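Local coordinates for protein OBCA, Oxalate Biosynthetic Component A (Burkholderia glumae, PDB 4NNB) that contains a TIM-barrel domain at the C-terminal ends of whose strands a magnesium ion and an oxaloacetate ion are bound, at residues 220-225 and 273-278; 307-312 and 341-346; 374-379 and 445-450; 380-385 and 395-400. One frame throughout, in Å; residues are numbered along the deposited sequence.

How the contacts relate
Eight parallel strands close into a barrel, and contacts 1, 2 and 3 each join one neighbouring pair of them. Contact 1 comes first along the chain, then contact 2, with centres about 10 Å apart; strands 273-276 and 308-311 lie side by side, and S277 and S310 both reach the oxaloacetate ion. Contact 3 follows, its centre about 14 Å from that of contact 2, where strand 373-378 runs beside strand 344-349. Contact 4 is nested in the loop that contact 3 closes, its centre about 14 Å away. Three contacts thus form part of the barrel wall; the fourth joins a small antiparallel sheet to the loop before helix 401-413, L398 and I399 touching contact 3.

Contact 1. Residues 220-225 and 273-278; sequences AAVVHL and ILNLST. With MG (magnesium ion), chain B; OAA (oxaloacetate ion), chain C.
H224 and N275 face each other on two parallel strands, their side chains turned to the inside of the barrel. With CG anti to the backbone N (chi1 170°), the imidazole of H224 runs along the barrel interior towards the C-terminal end of the strands. H224 CB passes N275 O at 3.9 Å, with the amide ND2 at about the same range, and H224 CG passes that backbone O too. ND1 comes next, pointing its N-H in the ring plane at N275 OD1; the bond is straight but long, 3.4 Å from H224 ND1 to N275 OD1, and therefore weak. The amide plane stands 71° from the ring, and N275 ND2 is engaged by E346. At the tip H224 NE2 binds magnesium at 2.2 Å; CD2 and CE1 flank this bond, CE1 skirting O2 of the oxaloacetate ion.

S277, the first residue past the strand, sends OG to O2 of the oxaloacetate ion at 2.8 Å, and this same oxygen ligates the metal. H226 and E475 complete the protein ligands. Beneath this polar layer the backbones pair in parallel: V223 N to I273 O is 3.0 Å, and L225 N to N275 O is 2.8 Å. The opposite face carries V223, L225, L274 and L276, with L225 CD1 4.1 Å from L274 CD1, under helices 205-217 and 255-268.

With NE2 bound to magnesium, ND1 probably carries the proton, and its weak bond to N275 OD1 is consistent with that; N275, itself held by E346, is a second-shell residue that probably helps fix the rotation of a metal ligand.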
loop_
_atom_site.group_PDB
_atom_site.type_symbol
_atom_site.label_atom_id
_atom_site.label_comp_id
_atom_site.label_asym_id
_atom_site.label_seq_id
_atom_site.Cartn_x
_atom_site.Cartn_y
_atom_site.Cartn_z
ATOM N N ALA A 220 14.866 7.296 -1.466
ATOM C CA ALA A 220 14.808 5.837 -1.364
ATOM C C ALA A 220 15.995 5.203 -2.087
ATOM O O ALA A 220 16.271 5.532 -3.240
ATOM C CB ALA A 220 13.477 5.296 -1.926
ATOM N N ALA A 221 16.692 4.292 -1.413
ATOM C CA ALA A 221 17.815 3.583 -2.030
ATOM C C ALA A 221 17.357 2.340 -2.812
ATOM O O ALA A 221 18.009 1.924 -3.772
ATOM C CB ALA A 221 18.833 3.189 -0.964
ATOM N N VAL A 222 16.247 1.747 -2.383
ATOM C CA VAL A 222 15.746 0.506 -2.973
ATOM C C VAL A 222 14.259 0.661 -3.280
ATOM O O VAL A 222 13.517 1.251 -2.491
ATOM C CB VAL A 222 15.951 -0.696 -2.007
ATOM C CG1 VAL A 222 15.294 -1.971 -2.564
ATOM C CG2 VAL A 222 17.449 -0.925 -1.728
ATOM N N VAL A 223 13.815 0.146 -4.422
ATOM C CA VAL A 223 12.401 0.214 -4.758
ATOM C C VAL A 223 11.827 -1.189 -4.973
ATOM O O VAL A 223 12.261 -1.915 -5.874
ATOM C CB VAL A 223 12.150 1.070 -6.013
ATOM C CG1 VAL A 223 10.641 1.237 -6.244
ATOM C CG2 VAL A 223 12.834 2.446 -5.866
ATOM N N HIS A 224 10.863 -1.556 -4.134
ATOM C CA HIS A 224 10.194 -2.865 -4.214
ATOM C C HIS A 224 8.971 -2.736 -5.134
ATOM O O HIS A 224 8.081 -1.928 -4.884
ATOM C CB HIS A 224 9.801 -3.316 -2.797
ATOM C CG HIS A 224 8.912 -4.526 -2.740
ATOM N ND1 HIS A 224 9.361 -5.806 -3.024
ATOM C CD2 HIS A 224 7.613 -4.662 -2.379
ATOM C CE1 HIS A 224 8.370 -6.663 -2.862
ATOM N NE2 HIS A 224 7.293 -5.993 -2.473
ATOM N N LEU A 225 8.944 -3.529 -6.199
ATOM C CA LEU A 225 7.945 -3.399 -7.255
ATOM C C LEU A 225 6.963 -4.565 -7.320
ATOM O O LEU A 225 7.351 -5.725 -7.137
ATOM C CB LEU A 225 8.656 -3.299 -8.615
ATOM C CG LEU A 225 9.491 -2.032 -8.834
ATOM C CD1 LEU A 225 10.181 -2.048 -10.200
ATOM C CD2 LEU A 225 8.591 -0.798 -8.703
ATOM N N ILE A 273 18.206 0.420 -7.444
ATOM C CA ILE A 273 18.207 -0.957 -6.963
ATOM C C ILE A 273 16.777 -1.468 -6.965
ATOM O O ILE A 273 15.954 -1.061 -6.136
ATOM C CB ILE A 273 18.774 -1.046 -5.547
ATOM C CG1 ILE A 273 20.190 -0.464 -5.522
ATOM C CG2 ILE A 273 18.774 -2.504 -5.062
ATOM C CD1 ILE A 273 20.766 -0.333 -4.141
ATOM N N LEU A 274 16.473 -2.334 -7.922
ATOM C CA LEU A 274 15.119 -2.842 -8.058
ATOM C C LEU A 274 14.938 -4.150 -7.288
ATOM O O LEU A 274 15.751 -5.081 -7.396
ATOM C CB LEU A 274 14.755 -3.007 -9.535
ATOM C CG LEU A 274 14.699 -1.719 -10.374
ATOM C CD1 LEU A 274 14.009 -1.998 -11.708
ATOM C CD2 LEU A 274 14.009 -0.557 -9.634
ATOM N N ASN A 275 13.886 -4.182 -6.484
ATOM C CA ASN A 275 13.512 -5.335 -5.666
ATOM C C ASN A 275 12.172 -5.870 -6.208
ATOM O O ASN A 275 11.091 -5.338 -5.907
ATOM C CB ASN A 275 13.422 -4.870 -4.195
ATOM C CG ASN A 275 12.909 -5.948 -3.241
ATOM O OD1 ASN A 275 12.449 -7.015 -3.659
ATOM N ND2 ASN A 275 12.977 -5.659 -1.943
ATOM N N LEU A 276 12.234 -6.915 -7.030
ATOM C CA LEU A 276 11.023 -7.398 -7.686
ATOM C C LEU A 276 10.230 -8.371 -6.809
ATOM O O LEU A 276 10.770 -9.351 -6.295
ATOM C CB LEU A 276 11.345 -8.024 -9.049
ATOM C CG LEU A 276 11.347 -7.099 -10.275
ATOM C CD1 LEU A 276 12.030 -5.769 -10.010
ATOM C CD2 LEU A 276 11.917 -7.775 -11.513
ATOM N N SER A 277 8.943 -8.095 -6.638
ATOM C CA SER A 277 8.069 -9.037 -5.939
ATOM C C SER A 277 7.892 -10.345 -6.712
ATOM O O SER A 277 7.600 -10.342 -7.909
ATOM C CB SER A 277 6.695 -8.427 -5.690
ATOM O OG SER A 277 5.846 -9.383 -5.086
ATOM N N THR A 278 8.035 -11.459 -6.010
ATOM C CA THR A 278 7.755 -12.768 -6.595
ATOM C C THR A 278 6.452 -13.317 -6.040
ATOM O O THR A 278 6.111 -14.485 -6.239
ATOM C CB THR A 278 8.880 -13.745 -6.287
ATOM O OG1 THR A 278 9.007 -13.885 -4.871
ATOM C CG2 THR A 278 10.202 -13.215 -6.878
HETATM MG MG MG B . 5.335 -6.810 -2.042
HETATM O O1 OAA C . 7.045 -10.833 -1.833
HETATM O O2 OAA C . 6.312 -8.759 -2.389
HETATM O O4 OAA C . 1.714 -8.835 0.122
HETATM O O5 OAA C . 2.254 -10.917 -0.691
HETATM O O3 OAA C . 3.899 -7.934 -1.466
HETATM C C1 OAA C . 6.167 -9.869 -1.718
HETATM C C2 OAA C . 4.990 -10.075 -0.790
HETATM C C3 OAA C . 3.820 -9.135 -0.979
HETATM C C4 OAA C . 2.522 -9.656 -0.502
HETATM O O HOH W 1 16.845 2.392 -6.170
HETATM O O HOH W 2 5.938 -6.991 0.130
#

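Contact 2. Residues 307-312 and 341-346. With OAA (oxaloacetate ion), chain C.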
loop_
_atom_site.group_PDB
_atom_site.type_symbol
_atom_site.label_atom_id
_atom_site.label_comp_id
_atom_site.label_asym_id
_atom_site.label_seq_id
_atom_site.Cartn_x
_atom_site.Cartn_y
_atom_site.Cartn_z
ATOM N N GLU A 307 18.490 -6.623 -9.093
ATOM C CA GLU A 307 19.418 -6.636 -7.964
ATOM C C GLU A 307 18.892 -7.483 -6.806
ATOM O O GLU A 307 19.648 -8.183 -6.135
ATOM C CB GLU A 307 19.668 -5.210 -7.450
ATOM C CG GLU A 307 20.543 -4.320 -8.361
ATOM C CD GLU A 307 19.794 -3.746 -9.563
ATOM O OE1 GLU A 307 18.542 -3.821 -9.620
ATOM O OE2 GLU A 307 20.466 -3.200 -10.462
ATOM N N VAL A 308 17.592 -7.380 -6.565
ATOM C CA VAL A 308 16.963 -7.987 -5.401
ATOM C C VAL A 308 15.621 -8.538 -5.851
ATOM O O VAL A 308 15.030 -8.033 -6.808
ATOM C CB VAL A 308 16.779 -6.944 -4.268
ATOM C CG1 VAL A 308 16.015 -7.522 -3.060
ATOM C CG2 VAL A 308 18.139 -6.395 -3.817
ATOM N N ALA A 309 15.152 -9.593 -5.193
ATOM C CA ALA A 309 13.774 -10.023 -5.397
ATOM C C ALA A 309 13.262 -10.680 -4.131
ATOM O O ALA A 309 14.025 -11.274 -3.368
ATOM C CB ALA A 309 13.650 -10.966 -6.577
ATOM N N SER A 310 11.960 -10.595 -3.910
ATOM C CA SER A 310 11.421 -11.096 -2.659
ATOM C C SER A 310 11.377 -12.637 -2.621
ATOM O O SER A 310 11.239 -13.302 -3.652
ATOM C CB SER A 310 10.050 -10.478 -2.382
ATOM O OG SER A 310 9.082 -10.955 -3.292
ATOM N N LEU A 311 11.529 -13.191 -1.422
ATOM C CA LEU A 311 11.506 -14.639 -1.213
ATOM C C LEU A 311 10.936 -14.910 0.182
ATOM O O LEU A 311 11.419 -14.357 1.176
ATOM C CB LEU A 311 12.926 -15.216 -1.350
ATOM C CG LEU A 311 13.058 -16.740 -1.400
ATOM C CD1 LEU A 311 14.271 -17.151 -2.245
ATOM C CD2 LEU A 311 13.158 -17.343 0.004
ATOM N N SER A 312 9.899 -15.739 0.251
ATOM C CA SER A 312 9.269 -16.084 1.522
ATOM C C SER A 312 9.339 -17.600 1.724
ATOM O O SER A 312 8.653 -18.338 1.040
ATOM C CB SER A 312 7.803 -15.638 1.531
ATOM O OG SER A 312 7.672 -14.227 1.440
ATOM N N VAL A 341 21.476 -16.317 -11.580
ATOM C CA VAL A 341 21.434 -15.026 -12.277
ATOM C C VAL A 341 22.039 -13.878 -11.476
ATOM O O VAL A 341 22.193 -12.777 -11.996
ATOM C CB VAL A 341 20.020 -14.659 -12.746
ATOM C CG1 VAL A 341 19.440 -15.771 -13.577
ATOM C CG2 VAL A 341 19.111 -14.344 -11.541
ATOM N N GLY A 342 22.388 -14.129 -10.219
ATOM C CA GLY A 342 22.983 -13.095 -9.385
ATOM C C GLY A 342 21.998 -12.109 -8.756
ATOM O O GLY A 342 22.335 -10.938 -8.527
ATOM N N THR A 343 20.781 -12.572 -8.471
ATOM C CA THR A 343 19.794 -11.746 -7.770
ATOM C C THR A 343 19.865 -12.042 -6.278
ATOM O O THR A 343 19.896 -13.207 -5.870
ATOM C CB THR A 343 18.383 -12.003 -8.311
ATOM O OG1 THR A 343 18.329 -11.576 -9.677
ATOM C CG2 THR A 343 17.308 -11.243 -7.497
ATOM N N ARG A 344 19.922 -10.998 -5.458
ATOM C CA ARG A 344 19.977 -11.195 -4.013
ATOM C C ARG A 344 18.553 -11.316 -3.450
ATOM O O ARG A 344 17.713 -10.431 -3.663
ATOM C CB ARG A 344 20.745 -10.040 -3.354
ATOM C CG ARG A 344 20.863 -10.105 -1.817
ATOM C CD ARG A 344 22.034 -10.995 -1.371
ATOM N NE ARG A 344 23.252 -10.659 -2.099
ATOM C CZ ARG A 344 24.105 -9.693 -1.750
ATOM N NH1 ARG A 344 23.902 -8.982 -0.655
ATOM N NH2 ARG A 344 25.170 -9.445 -2.502
ATOM N N PRO A 345 18.261 -12.419 -2.743
ATOM C CA PRO A 345 16.902 -12.473 -2.194
ATOM C C PRO A 345 16.722 -11.472 -1.059
ATOM O O PRO A 345 17.649 -11.181 -0.303
ATOM C CB PRO A 345 16.752 -13.925 -1.682
ATOM C CG PRO A 345 18.114 -14.515 -1.686
ATOM C CD PRO A 345 19.003 -13.680 -2.578
ATOM N N GLU A 346 15.526 -10.911 -0.967
ATOM C CA GLU A 346 15.144 -10.253 0.271
ATOM C C GLU A 346 14.160 -11.196 0.917
ATOM O O GLU A 346 13.097 -11.481 0.342
ATOM C CB GLU A 346 14.497 -8.885 0.037
ATOM C CG GLU A 346 13.927 -8.279 1.319
ATOM C CD GLU A 346 13.288 -6.913 1.101
ATOM O OE1 GLU A 346 12.140 -6.860 0.636
ATOM O OE2 GLU A 346 13.930 -5.890 1.413
HETATM O O1 OAA C . 7.045 -10.833 -1.833
HETATM O O2 OAA C . 6.312 -8.759 -2.389
HETATM O O4 OAA C . 1.714 -8.835 0.122
HETATM O O5 OAA C . 2.254 -10.917 -0.691
HETATM O O3 OAA C . 3.899 -7.934 -1.466
HETATM C C1 OAA C . 6.167 -9.869 -1.718
HETATM C C2 OAA C . 4.990 -10.075 -0.790
HETATM C C3 OAA C . 3.820 -9.135 -0.979
HETATM C C4 OAA C . 2.522 -9.656 -0.502
HETATM O O HOH W 3 22.388 -8.651 -6.918
#
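T343 sets its CG2 methyl squarely over one face of the V308-A309 peptide, 3.6 Å from A309 N. At the edge of that peptide the same A309 N gives its hydrogen to R344 O, so the flat group is both covered and bonded from one segment. The peptide carbonyls are met off their planes: R344 N approaches E307 O from 35° above the plane, and E346 N reaches A309 O, 2.9 Å away, in a similarly raised position. The strongly inclined strands, 45° apart in direction, accompany this tilt.

P345 falls between the bonding residues R344 and E346, and its lack of an N-H costs this pairing nothing. Its ring lies alongside L311, both pointing the same way, with P345 CB 4.1 Å from L311 CB, beneath F335 and F338 of helix 328-341. On the other face V308 CG1 rests against E346 CB at 3.7 Å inside the barrel. Water 3 bridges E307 O and G342 O where the strand pair begins. At that end the charges have outside partners: E307 makes salt bridges with K266 and R520, while the bent R344 chain gives its guanidinium to the carbonyls of F523 and P372.

S310 leads the pair into the ligand pocket. Its OG sits between the backbone N and carbonyl carbon (chi1 69°) and donates to O1 of the oxaloacetate ion at 2.5 Å; S310 O accepts from T278 OG1. One strand therefore has an apolar, helix-covered side and, on its inner side, a hydroxyl that grips a carboxylate oxygen.

Contact 3. Residues 374-379 and 445-450; sequences LFMLVA and KISILL
M376 folds its thioether across S447, bringing CE within 3.5 Å of S447 CB. L449 crosses the same methionine at about a right angle, its CD2 3.9 Å from M376 CG. CG of L449 stands between its own backbone N and carbonyl carbon (chi1 70°), which also lays the branch beside V378, with L449 CD1 4.0 Å from V378 CG1. These side chains form the inner face. Outside, L377 nestles on I446, L377 CG being 3.7 Å from I446 CG2.

Four backbone bonds, three of them nearly straight, hold the parallel pair, among them L377 N to S447 O at 2.8 Å. The pairing weakens at the end: V378 centres an inverse gamma turn, and A379 N divides itself between weak bonds to L449 O and, closing the turn, to L377 O. A379 CB packs on L450 CD2 at 3.7 Å.

Further out, L430, V434 and L437 of helix 416-440 and V461 of helix 458-465 cover the outer side chains, and F441 meets the F375 ring. Backbone bonding thus lies between an apolar outer layer and a mixed inner one, where the S447 hydroxyl makes a weak hydrogen bond with Y7 OH.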
loop_
_atom_site.group_PDB
_atom_site.type_symbol
_atom_site.label_atom_id
_atom_site.label_comp_id
_atom_site.label_asym_id
_atom_site.label_seq_id
_atom_site.Cartn_x
_atom_site.Cartn_y
_atom_site.Cartn_z
ATOM N N LEU A 374 19.582 -10.357 3.275
ATOM C CA LEU A 374 18.628 -9.260 3.442
ATOM C C LEU A 374 17.291 -9.749 3.976
ATOM O O LEU A 374 16.756 -10.749 3.484
ATOM C CB LEU A 374 18.394 -8.570 2.094
ATOM C CG LEU A 374 19.606 -8.112 1.295
ATOM C CD1 LEU A 374 19.147 -7.427 -0.008
ATOM C CD2 LEU A 374 20.456 -7.182 2.119
ATOM N N PHE A 375 16.743 -9.035 4.961
ATOM C CA PHE A 375 15.453 -9.394 5.562
ATOM C C PHE A 375 14.536 -8.171 5.621
ATOM O O PHE A 375 14.997 -7.044 5.835
ATOM C CB PHE A 375 15.643 -9.950 6.985
ATOM C CG PHE A 375 16.483 -11.200 7.043
ATOM C CD1 PHE A 375 15.883 -12.456 7.004
ATOM C CD2 PHE A 375 17.867 -11.123 7.116
ATOM C CE1 PHE A 375 16.657 -13.621 7.037
ATOM C CE2 PHE A 375 18.651 -12.285 7.165
ATOM C CZ PHE A 375 18.040 -13.530 7.128
ATOM N N MET A 376 13.242 -8.396 5.423
ATOM C CA MET A 376 12.231 -7.357 5.620
ATOM C C MET A 376 11.223 -7.873 6.632
ATOM O O MET A 376 10.577 -8.898 6.394
ATOM C CB MET A 376 11.546 -6.989 4.290
ATOM C CG MET A 376 10.389 -5.983 4.421
ATOM S SD MET A 376 10.984 -4.358 4.965
ATOM C CE MET A 376 11.983 -3.920 3.554
ATOM N N LEU A 377 11.111 -7.192 7.776
ATOM C CA LEU A 377 10.139 -7.589 8.798
ATOM C C LEU A 377 8.752 -7.055 8.414
ATOM O O LEU A 377 8.536 -5.840 8.388
ATOM C CB LEU A 377 10.548 -7.076 10.186
ATOM C CG LEU A 377 11.939 -7.501 10.691
ATOM C CD1 LEU A 377 12.193 -6.901 12.088
ATOM C CD2 LEU A 377 12.093 -9.041 10.698
ATOM N N VAL A 378 7.828 -7.956 8.091
ATOM C CA VAL A 378 6.457 -7.554 7.770
ATOM C C VAL A 378 5.685 -7.445 9.086
ATOM O O VAL A 378 4.835 -8.274 9.416
ATOM C CB VAL A 378 5.781 -8.534 6.787
ATOM C CG1 VAL A 378 4.460 -7.940 6.260
ATOM C CG2 VAL A 378 6.723 -8.845 5.622
ATOM N N ALA A 379 6.015 -6.414 9.857
ATOM C CA ALA A 379 5.478 -6.295 11.205
ATOM C C ALA A 379 4.066 -5.719 11.213
ATOM O O ALA A 379 3.720 -4.875 10.378
ATOM C CB ALA A 379 6.402 -5.456 12.081
ATOM N N LYS A 445 21.297 -7.543 6.838
ATOM C CA LYS A 445 20.651 -6.234 6.890
ATOM C C LYS A 445 19.161 -6.456 7.065
ATOM O O LYS A 445 18.535 -7.157 6.264
ATOM C CB LYS A 445 20.928 -5.445 5.606
ATOM C CG LYS A 445 22.411 -5.134 5.367
ATOM C CD LYS A 445 22.978 -4.251 6.478
ATOM C CE LYS A 445 24.478 -4.007 6.289
ATOM N NZ LYS A 445 25.060 -3.315 7.488
ATOM N N ILE A 446 18.597 -5.876 8.121
ATOM C CA ILE A 446 17.204 -6.105 8.447
ATOM C C ILE A 446 16.443 -4.779 8.397
ATOM O O ILE A 446 16.812 -3.800 9.074
ATOM C CB ILE A 446 17.074 -6.743 9.840
ATOM C CG1 ILE A 446 17.906 -8.040 9.905
ATOM C CG2 ILE A 446 15.610 -7.013 10.199
ATOM C CD1 ILE A 446 17.895 -8.706 11.279
ATOM N N SER A 447 15.388 -4.751 7.588
ATOM C CA SER A 447 14.510 -3.587 7.517
ATOM C C SER A 447 13.163 -3.913 8.136
ATOM O O SER A 447 12.863 -5.083 8.419
ATOM C CB SER A 447 14.331 -3.135 6.067
ATOM O OG SER A 447 15.559 -2.724 5.502
ATOM N N ILE A 448 12.356 -2.877 8.352
ATOM C CA ILE A 448 11.000 -3.056 8.857
ATOM C C ILE A 448 9.967 -2.282 8.032
ATOM O O ILE A 448 10.256 -1.200 7.513
ATOM C CB ILE A 448 10.904 -2.653 10.343
ATOM C CG1 ILE A 448 9.529 -3.002 10.923
ATOM C CG2 ILE A 448 11.237 -1.156 10.533
ATOM C CD1 ILE A 448 9.467 -2.960 12.472
ATOM N N LEU A 449 8.776 -2.859 7.893
ATOM C CA LEU A 449 7.628 -2.129 7.383
ATOM C C LEU A 449 6.544 -2.226 8.420
ATOM O O LEU A 449 6.566 -3.129 9.271
ATOM C CB LEU A 449 7.131 -2.710 6.048
ATOM C CG LEU A 449 6.454 -4.083 6.041
ATOM C CD1 LEU A 449 4.957 -4.008 6.334
ATOM C CD2 LEU A 449 6.700 -4.773 4.695
ATOM N N LEU A 450 5.579 -1.317 8.332
ATOM C CA LEU A 450 4.367 -1.398 9.139
ATOM C C LEU A 450 3.156 -0.973 8.311
ATOM O O LEU A 450 3.282 -0.123 7.427
ATOM C CB LEU A 450 4.485 -0.507 10.381
ATOM C CG LEU A 450 5.352 -0.987 11.551
ATOM C CD1 LEU A 450 5.551 0.146 12.556
ATOM C CD2 LEU A 450 4.693 -2.163 12.229
#

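Contact 4. Residues 380-385 and 395-400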
loop_
_atom_site.group_PDB
_atom_site.type_symbol
_atom_site.label_atom_id
_atom_site.label_comp_id
_atom_site.label_asym_id
_atom_site.label_seq_id
_atom_site.Cartn_x
_atom_site.Cartn_y
_atom_site.Cartn_z
ATOM N N GLY A 380 3.252 -6.188 12.156
ATOM C CA GLY A 380 1.939 -5.605 12.393
ATOM C C GLY A 380 0.842 -6.162 11.517
ATOM O O GLY A 380 -0.308 -5.713 11.586
ATOM N N VAL A 381 1.189 -7.133 10.680
ATOM C CA VAL A 381 0.198 -7.784 9.830
ATOM C C VAL A 381 -0.101 -9.168 10.414
ATOM O O VAL A 381 0.801 -10.009 10.506
ATOM C CB VAL A 381 0.711 -7.918 8.378
ATOM C CG1 VAL A 381 -0.308 -8.653 7.497
ATOM C CG2 VAL A 381 1.009 -6.544 7.800
ATOM N N ASP A 382 -1.352 -9.398 10.814
ATOM C CA ASP A 382 -1.722 -10.646 11.490
ATOM C C ASP A 382 -1.582 -11.860 10.560
ATOM O O ASP A 382 -2.052 -11.835 9.420
ATOM C CB ASP A 382 -3.145 -10.577 12.059
ATOM C CG ASP A 382 -3.327 -9.454 13.090
ATOM O OD1 ASP A 382 -2.335 -8.912 13.618
ATOM O OD2 ASP A 382 -4.488 -9.134 13.392
ATOM N N GLN A 383 -0.952 -12.921 11.062
ATOM C CA GLN A 383 -0.651 -14.110 10.257
ATOM C C GLN A 383 -1.114 -15.380 10.947
ATOM O O GLN A 383 -1.193 -15.426 12.180
ATOM C CB GLN A 383 0.868 -14.201 10.022
ATOM C CG GLN A 383 1.442 -12.998 9.240
ATOM C CD GLN A 383 1.094 -13.037 7.759
ATOM O OE1 GLN A 383 0.629 -14.053 7.246
ATOM N NE2 GLN A 383 1.316 -11.929 7.069
ATOM N N TYR A 384 -1.394 -16.417 10.156
ATOM C CA TYR A 384 -1.725 -17.727 10.706
ATOM C C TYR A 384 -0.621 -18.711 10.357
ATOM O O TYR A 384 0.165 -18.474 9.442
ATOM C CB TYR A 384 -3.026 -18.268 10.096
ATOM C CG TYR A 384 -4.328 -17.729 10.672
ATOM C CD1 TYR A 384 -4.501 -17.553 12.047
ATOM C CD2 TYR A 384 -5.392 -17.415 9.833
ATOM C CE1 TYR A 384 -5.709 -17.070 12.563
ATOM C CE2 TYR A 384 -6.592 -16.920 10.341
ATOM C CZ TYR A 384 -6.740 -16.758 11.699
ATOM O OH TYR A 384 -7.931 -16.284 12.193
ATOM N N ARG A 385 -0.575 -19.817 11.088
ATOM C CA ARG A 385 0.096 -21.021 10.606
ATOM C C ARG A 385 -0.960 -22.128 10.619
ATOM O O ARG A 385 -1.722 -22.257 11.582
ATOM C CB ARG A 385 1.294 -21.388 11.487
ATOM C CG ARG A 385 2.075 -22.617 10.978
ATOM C CD ARG A 385 3.345 -22.852 11.786
ATOM N NE ARG A 385 4.060 -24.050 11.341
ATOM C CZ ARG A 385 5.301 -24.346 11.698
ATOM N NH1 ARG A 385 5.966 -23.519 12.494
ATOM N NH2 ARG A 385 5.884 -25.452 11.250
ATOM N N ASP A 395 -2.209 -18.365 15.583
ATOM C CA ASP A 395 -1.445 -17.146 15.372
ATOM C C ASP A 395 0.036 -17.447 15.131
ATOM O O ASP A 395 0.642 -18.261 15.831
ATOM C CB ASP A 395 -1.602 -16.206 16.569
ATOM C CG ASP A 395 -1.006 -14.830 16.306
ATOM O OD1 ASP A 395 -0.783 -14.499 15.121
ATOM O OD2 ASP A 395 -0.760 -14.078 17.277
ATOM N N ASP A 396 0.612 -16.795 14.122
ATOM C CA ASP A 396 2.025 -16.940 13.829
ATOM C C ASP A 396 2.610 -15.572 13.460
ATOM O O ASP A 396 3.673 -15.481 12.848
ATOM C CB ASP A 396 2.235 -17.979 12.712
ATOM C CG ASP A 396 3.659 -18.518 12.675
ATOM O OD1 ASP A 396 4.255 -18.686 13.758
ATOM O OD2 ASP A 396 4.196 -18.762 11.569
ATOM N N SER A 397 1.901 -14.513 13.852
ATOM C CA SER A 397 2.320 -13.137 13.587
ATOM C C SER A 397 3.626 -12.797 14.306
ATOM O O SER A 397 3.882 -13.295 15.402
ATOM C CB SER A 397 1.228 -12.151 14.035
ATOM O OG SER A 397 -0.058 -12.541 13.586
ATOM N N LEU A 398 4.447 -11.944 13.701
ATOM C CA LEU A 398 5.676 -11.499 14.362
ATOM C C LEU A 398 5.341 -10.766 15.661
ATOM O O LEU A 398 5.934 -11.031 16.710
ATOM C CB LEU A 398 6.488 -10.582 13.457
ATOM C CG LEU A 398 7.019 -11.143 12.143
ATOM C CD1 LEU A 398 7.975 -10.118 11.551
ATOM C CD2 LEU A 398 7.703 -12.481 12.364
ATOM N N ILE A 399 4.404 -9.828 15.568
ATOM C CA ILE A 399 3.827 -9.207 16.750
ATOM C C ILE A 399 2.549 -9.984 17.008
ATOM O O ILE A 399 1.608 -9.913 16.220
ATOM C CB ILE A 399 3.495 -7.715 16.516
ATOM C CG1 ILE A 399 4.756 -6.935 16.113
ATOM C CG2 ILE A 399 2.855 -7.111 17.766
ATOM C CD1 ILE A 399 4.506 -5.452 15.756
ATOM N N ALA A 400 2.533 -10.761 18.087
ATOM C CA ALA A 400 1.368 -11.575 18.433
ATOM C C ALA A 400 0.095 -10.748 18.320
ATOM O O ALA A 400 0.086 -9.572 18.696
ATOM C CB ALA A 400 1.524 -12.145 19.837
HETATM O O HOH W 4 2.979 -8.847 13.154
HETATM O O HOH W 5 3.566 -10.710 11.196
HETATM O O HOH W 6 0.610 -8.764 13.979
HETATM O O HOH W 7 2.853 -19.340 9.320
HETATM O O HOH W 8 5.754 -21.215 13.970
#
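R385 and D396 meet near the backbone, R385 CB lying 3.7 Å from D396 CB, and then cross obliquely; the guanidinium and carboxylate planes stand 52° apart and no direct salt bridge forms. Water 8 spans the gap, accepting from R385 NH1 in the guanidinium plane and donating to D396 OD1. D396 OD2 turns instead to the backbone N of A353.

S397 turns OG, anti to its carbonyl carbon (chi1 -47°), to the backbone of Q383. Q383 N donates to S397 OG at 2.7 Å, and S397 OG passes its own hydrogen to D395 OD1 at 2.6 Å, on the syn lone pair. A second donor, S397 N, meets that oxygen from 54° above the carboxylate plane. The backbone bond from D396 N to Q383 O is 3.0 Å.

I399 points CD1 at the backbone N of G380, 3.9 Å away, while water 4 joins G380 N to I399 N. D395 OD2 goes on to R401 N at the start of helix 401-413. The S397 N bond to D395 OD1 defines an Asx turn, which here ends one edge strand of a small three-stranded antiparallel sheet and leads into that helix.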